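Local structure of endoglucanase E-5 (2CKS) at residues M247-I252 with G297-S302; F232-Y237 with G241-Q246. The protein hydrolyses internal beta-1,4-glucosidic linkages in cellulose, lichenin and cereal beta-D-glucans, this chain being the family 5 catalytic domain of the enzyme. All coordinates share one frame; numbering follows the deposited sequence.

Interaction 1. Residues M247-I252 with G297-S302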
loop_
_atom_site.group_PDB
_atom_site.type_symbol
_atom_site.label_atom_id
_atom_site.label_comp_id
_atom_site.label_asym_id
_atom_site.label_seq_id
_atom_site.Cartn_x
_atom_site.Cartn_y
_atom_site.Cartn_z
ATOM N N MET A 247 -6.046 -5.217 19.628
ATOM C CA MET A 247 -6.639 -4.149 18.833
ATOM C C MET A 247 -6.469 -4.455 17.350
ATOM O O MET A 247 -7.394 -4.284 16.554
ATOM C CB MET A 247 -5.997 -2.802 19.164
ATOM C CG MET A 247 -6.656 -1.629 18.463
ATOM S SD MET A 247 -8.289 -1.249 19.144
ATOM C CE MET A 247 -9.152 -0.906 17.664
ATOM N N ALA A 248 -5.277 -4.915 16.981
ATOM C CA ALA A 248 -4.978 -5.227 15.592
ATOM C C ALA A 248 -5.937 -6.282 15.052
ATOM O O ALA A 248 -6.390 -6.181 13.919
ATOM C CB ALA A 248 -3.542 -5.699 15.455
ATOM N N ASP A 249 -6.261 -7.278 15.871
ATOM C CA ASP A 249 -7.185 -8.339 15.465
ATOM C C ASP A 249 -8.598 -7.783 15.209
ATOM O O ASP A 249 -9.326 -8.308 14.373
ATOM C CB ASP A 249 -7.260 -9.439 16.540
ATOM C CG ASP A 249 -6.053 -10.365 16.544
ATOM O OD1 ASP A 249 -5.259 -10.362 15.575
ATOM O OD2 ASP A 249 -5.819 -11.148 17.494
ATOM N N ARG A 250 -8.992 -6.733 15.927
ATOM C CA ARG A 250 -10.269 -6.078 15.658
ATOM C C ARG A 250 -10.279 -5.461 14.266
ATOM O O ARG A 250 -11.256 -5.590 13.543
ATOM C CB ARG A 250 -10.589 -5.021 16.717
ATOM C CG ARG A 250 -10.764 -5.602 18.109
ATOM C CD ARG A 250 -10.913 -4.566 19.187
ATOM N NE ARG A 250 -12.102 -3.743 18.977
ATOM C CZ ARG A 250 -12.359 -2.617 19.627
ATOM N NH1 ARG A 250 -11.520 -2.152 20.552
ATOM N NH2 ARG A 250 -13.469 -1.949 19.354
ATOM N N TYR A 251 -9.184 -4.810 13.891
ATOM C CA TYR A 251 -9.039 -4.279 12.538
ATOM C C TYR A 251 -9.055 -5.410 11.502
ATOM O O TYR A 251 -9.699 -5.298 10.460
ATOM C CB TYR A 251 -7.730 -3.502 12.403
ATOM C CG TYR A 251 -7.726 -2.106 12.972
ATOM C CD1 TYR A 251 -8.223 -1.032 12.239
ATOM C CD2 TYR A 251 -7.183 -1.848 14.222
ATOM C CE1 TYR A 251 -8.182 0.256 12.732
ATOM C CE2 TYR A 251 -7.144 -0.556 14.732
ATOM C CZ TYR A 251 -7.655 0.490 13.983
ATOM O OH TYR A 251 -7.608 1.771 14.478
ATOM N N ILE A 252 -8.342 -6.496 11.783
ATOM C CA ILE A 252 -8.275 -7.624 10.856
ATOM C C ILE A 252 -9.651 -8.227 10.636
ATOM O O ILE A 252 -10.015 -8.550 9.513
ATOM C CB ILE A 252 -7.281 -8.700 11.357
ATOM C CG1 ILE A 252 -5.848 -8.180 11.225
ATOM C CG2 ILE A 252 -7.463 -10.021 10.609
ATOM C CD1 ILE A 252 -5.292 -8.236 9.818
ATOM N N GLY A 297 5.928 -10.052 12.782
ATOM C CA GLY A 297 6.173 -10.894 11.626
ATOM C C GLY A 297 5.476 -12.239 11.704
ATOM O O GLY A 297 4.846 -12.674 10.751
ATOM N N GLN A 298 5.583 -12.909 12.844
ATOM C CA GLN A 298 4.908 -14.190 13.018
ATOM C C GLN A 298 3.393 -13.997 12.962
ATOM O O GLN A 298 2.690 -14.815 12.383
ATOM C CB GLN A 298 5.308 -14.887 14.319
ATOM C CG GLN A 298 4.767 -16.328 14.414
ATOM C CD GLN A 298 5.053 -17.181 13.164
ATOM O OE1 GLN A 298 6.200 -17.563 12.915
ATOM N NE2 GLN A 298 4.007 -17.459 12.369
ATOM N N TRP A 299 2.918 -12.898 13.542
ATOM C CA TRP A 299 1.497 -12.585 13.590
ATOM C C TRP A 299 0.950 -12.408 12.185
ATOM O O TRP A 299 -0.047 -13.021 11.834
ATOM C CB TRP A 299 1.264 -11.334 14.439
ATOM C CG TRP A 299 -0.132 -10.850 14.495
ATOM C CD1 TRP A 299 -1.095 -11.238 15.372
ATOM C CD2 TRP A 299 -0.725 -9.862 13.656
ATOM N NE1 TRP A 299 -2.265 -10.556 15.127
ATOM C CE2 TRP A 299 -2.059 -9.695 14.081
ATOM C CE3 TRP A 299 -0.260 -9.083 12.593
ATOM C CZ2 TRP A 299 -2.933 -8.797 13.472
ATOM C CZ3 TRP A 299 -1.134 -8.188 11.988
ATOM C CH2 TRP A 299 -2.452 -8.061 12.426
ATOM N N VAL A 300 1.612 -11.601 11.361
ATOM C CA VAL A 300 1.086 -11.351 10.018
ATOM C C VAL A 300 1.225 -12.560 9.092
ATOM O O VAL A 300 0.342 -12.820 8.272
ATOM C CB VAL A 300 1.668 -10.060 9.366
ATOM C CG1 VAL A 300 3.117 -10.243 8.920
ATOM C CG2 VAL A 300 0.831 -9.639 8.194
ATOM N N ARG A 301 2.322 -13.298 9.228
ATOM C CA ARG A 301 2.535 -14.491 8.422
ATOM C C ARG A 301 1.419 -15.489 8.697
ATOM O O ARG A 301 0.898 -16.109 7.776
ATOM C CB ARG A 301 3.903 -15.108 8.720
ATOM C CG ARG A 301 4.278 -16.269 7.817
ATOM C CD ARG A 301 5.721 -16.711 7.991
ATOM N NE ARG A 301 6.006 -17.974 7.312
ATOM C CZ ARG A 301 5.662 -19.184 7.757
ATOM N NH1 ARG A 301 4.999 -19.335 8.900
ATOM N NH2 ARG A 301 5.989 -20.259 7.041
ATOM N N SER A 302 1.036 -15.609 9.963
ATOM C CA SER A 302 -0.034 -16.516 10.353
ATOM C C SER A 302 -1.377 -16.073 9.778
ATOM O O SER A 302 -2.154 -16.910 9.337
ATOM C CB SER A 302 -0.098 -16.640 11.867
ATOM O OG SER A 302 1.000 -17.416 12.309
HETATM O O HOH W 1 -3.481 -12.189 17.726
#
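W299 bridges the distance between two helix segments, 247-252 and 297-302, and every residue contact across it involves its indole. The segment axes approach to 12.7 Å and cross at -22°, too far apart for the backbones to touch. W299 reaches across with CG anti to the backbone N (chi1 176°), which extends the ring toward the other helix.

The polar contact is at the ring edge. W299 NE1 donates to D249 OD1 over 3.0 Å, with an N-H...O angle of 145°, moderately bent. The acceptor lies almost in the indole plane, and the N-H reaches the syn side of the carboxylate, somewhat out of its plane; the two flat groups are close to coplanar. Water 1 donates to D249 OD2 at 2.6 Å and accepts a weak bond from W299 NE1, so it bridges the pair. D249 OD1 also forms a salt bridge with K303, which probably favours the charged carboxylate.

Apolar contacts line the benzo part of the indole. A248 CB is 3.7 Å from W299 CZ2, and I252 CG1 is 3.6 Å from W299 CH2, both approaching obliquely. I252 also packs on W262 of strand 262-265.

Nearly parallel neighbouring helices resting on a closed parallel sheet are the outer layer of the (beta/alpha)8, or TIM, barrel of glycoside hydrolase family 5.

Interaction 2. Residues F232-Y237 with G241-Q246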
loop_
_atom_site.group_PDB
_atom_site.type_symbol
_atom_site.label_atom_id
_atom_site.label_comp_id
_atom_site.label_asym_id
_atom_site.label_seq_id
_atom_site.Cartn_x
_atom_site.Cartn_y
_atom_site.Cartn_z
ATOM N N PHE A 232 -0.300 -0.523 7.375
ATOM C CA PHE A 232 -0.682 -0.576 8.785
ATOM C C PHE A 232 0.343 -1.306 9.616
ATOM O O PHE A 232 1.159 -2.068 9.106
ATOM C CB PHE A 232 -2.063 -1.215 8.993
ATOM C CG PHE A 232 -2.054 -2.721 8.960
ATOM C CD1 PHE A 232 -2.078 -3.394 7.763
ATOM C CD2 PHE A 232 -2.029 -3.460 10.134
ATOM C CE1 PHE A 232 -2.077 -4.764 7.717
ATOM C CE2 PHE A 232 -2.012 -4.859 10.093
ATOM C CZ PHE A 232 -2.039 -5.506 8.870
ATOM N N GLY A 233 0.287 -1.054 10.912
ATOM C CA GLY A 233 1.138 -1.720 11.869
ATOM C C GLY A 233 0.342 -2.143 13.083
ATOM O O GLY A 233 -0.777 -1.674 13.318
ATOM N N THR A 234 0.948 -3.023 13.870
ATOM C CA THR A 234 0.356 -3.480 15.119
ATOM C C THR A 234 0.922 -2.725 16.312
ATOM O O THR A 234 0.450 -2.914 17.428
ATOM C CB THR A 234 0.576 -5.000 15.309
ATOM O OG1 THR A 234 1.972 -5.313 15.246
ATOM C CG2 THR A 234 -0.046 -5.799 14.184
ATOM N N GLU A 235 1.904 -1.858 16.084
ATOM C CA GLU A 235 2.562 -1.133 17.174
ATOM C C GLU A 235 2.139 0.337 17.154
ATOM O O GLU A 235 1.040 0.644 16.708
ATOM C CB GLU A 235 4.085 -1.336 17.128
ATOM C CG GLU A 235 4.780 -0.788 15.900
ATOM C CD GLU A 235 4.570 -1.663 14.689
ATOM O OE1 GLU A 235 3.991 -1.173 13.696
ATOM O OE2 GLU A 235 4.949 -2.853 14.755
ATOM N N THR A 236 2.956 1.236 17.686
ATOM C CA THR A 236 2.582 2.651 17.738
ATOM C C THR A 236 2.801 3.305 16.383
ATOM O O THR A 236 3.361 2.698 15.478
ATOM C CB THR A 236 3.388 3.423 18.819
ATOM O OG1 THR A 236 4.729 3.643 18.366
ATOM C CG2 THR A 236 3.530 2.614 20.107
ATOM N N TYR A 237 2.367 4.559 16.272
ATOM C CA TYR A 237 2.413 5.323 15.024
ATOM C C TYR A 237 3.810 5.565 14.436
ATOM O O TYR A 237 3.919 5.950 13.278
ATOM C CB TYR A 237 1.705 6.674 15.207
ATOM C CG TYR A 237 2.445 7.638 16.107
ATOM C CD1 TYR A 237 3.364 8.539 15.585
ATOM C CD2 TYR A 237 2.233 7.645 17.481
ATOM C CE1 TYR A 237 4.054 9.424 16.408
ATOM C CE2 TYR A 237 2.921 8.530 18.317
ATOM C CZ TYR A 237 3.828 9.414 17.770
ATOM N N GLY A 241 7.787 0.148 19.005
ATOM C CA GLY A 241 7.133 0.009 20.293
ATOM C C GLY A 241 6.399 -1.307 20.441
ATOM O O GLY A 241 6.496 -2.204 19.589
ATOM N N ALA A 242 5.657 -1.424 21.541
ATOM C CA ALA A 242 4.954 -2.651 21.878
ATOM C C ALA A 242 3.784 -2.878 20.941
ATOM O O ALA A 242 3.114 -1.932 20.512
ATOM C CB ALA A 242 4.453 -2.609 23.313
ATOM N N ASN A 243 3.551 -4.143 20.646
ATOM C CA ASN A 243 2.423 -4.563 19.837
ATOM C C ASN A 243 1.128 -4.597 20.627
ATOM O O ASN A 243 1.110 -4.957 21.816
ATOM C CB ASN A 243 2.694 -5.941 19.256
ATOM C CG ASN A 243 3.778 -5.910 18.210
ATOM O OD1 ASN A 243 3.669 -5.193 17.219
ATOM N ND2 ASN A 243 4.843 -6.660 18.439
ATOM N N ASP A 244 0.040 -4.217 19.972
ATOM C CA ASP A 244 -1.286 -4.465 20.506
ATOM C C ASP A 244 -2.035 -5.358 19.545
ATOM O O ASP A 244 -2.773 -4.878 18.692
ATOM C CB ASP A 244 -2.039 -3.163 20.738
ATOM C CG ASP A 244 -3.314 -3.368 21.543
ATOM O OD1 ASP A 244 -3.845 -4.494 21.579
ATOM O OD2 ASP A 244 -3.850 -2.448 22.179
ATOM N N PHE A 245 -1.837 -6.666 19.676
ATOM C CA PHE A 245 -2.443 -7.611 18.758
ATOM C C PHE A 245 -3.945 -7.738 18.986
ATOM O O PHE A 245 -4.670 -8.103 18.073
ATOM C CB PHE A 245 -1.753 -8.979 18.835
ATOM C CG PHE A 245 -0.318 -8.969 18.371
ATOM C CD1 PHE A 245 0.697 -9.441 19.188
ATOM C CD2 PHE A 245 0.013 -8.501 17.107
ATOM C CE1 PHE A 245 2.015 -9.434 18.760
ATOM C CE2 PHE A 245 1.324 -8.498 16.672
ATOM C CZ PHE A 245 2.326 -8.970 17.498
ATOM N N GLN A 246 -4.412 -7.454 20.200
ATOM C CA GLN A 246 -5.840 -7.495 20.463
ATOM C C GLN A 246 -6.556 -6.441 19.622
ATOM O O GLN A 246 -7.537 -6.736 18.960
ATOM C CB GLN A 246 -6.131 -7.296 21.955
ATOM C CG GLN A 246 -7.580 -7.537 22.340
ATOM C CD GLN A 246 -8.047 -8.972 22.082
ATOM O OE1 GLN A 246 -7.235 -9.887 21.919
ATOM N NE2 GLN A 246 -9.356 -9.163 22.049
#
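The F245 ring meets T234 obliquely, with CE2 3.5 Å from T234 OG1, while one ring face carries N243 CB toward its rim; F245 also stacks with W299 of helix 295-304. The E235 and N243 side chains run side by side, with the carboxylate and amide planes steeply inclined, and E235 OE2 makes a weak hydrogen bond with S273 OG.

Two hydrogen bonds hold the turn. T234 OG1 donates to N243 OD1 over 2.6 Å, arriving 44° out of the amide carbonyl plane, so the hydroxyl sits above the C=O. The T234 first torsion (chi1 56°) places OG1 between backbone N and carbonyl carbon, facing that amide. D244 N donates to T234 O at 2.9 Å, nearly straight at 176°. Substituting alanine for T234 removes OG1 and CG2, which would probably leave N243 OD1 without this donor and open a gap beside F245.

E235 CA makes a CA-H...O contact with A242 O (3.5 Å). At the backbone angles of G241 a CB would be jammed against the carbonyl O of the residue before, which calls for glycine; it would also press on T236 CG2.

D244 N-caps helix 245-258 through M247 N and forms a salt bridge with R211. The contact lies in the loop that joins barrel strand 227-233, which bears E231, the nucleophile by similarity, to helix 245-258, with T234 and N243 also touching S296 of helix 295-304.

Following the chain, strand 227-233 leads into interaction 2, which closes a tight loop with only three residues between its segments and delivers the chain to the start of helix 245-258. Interaction 1 opens from that same helix and closes a much longer loop of 44 intervening residues, including strand 262-265, on the C-terminal helix 295-304. The loops therefore run in series, neither nesting nor crossing, and share helix 245-258. Their centres are 9 Å apart and they touch directly: W299 CZ3 lies 3.4 Å from T234 CG2, and A248 CB lies 3.7 Å from that same methyl. Together they tie the seventh barrel strand, its following helix and the last helix of the chain.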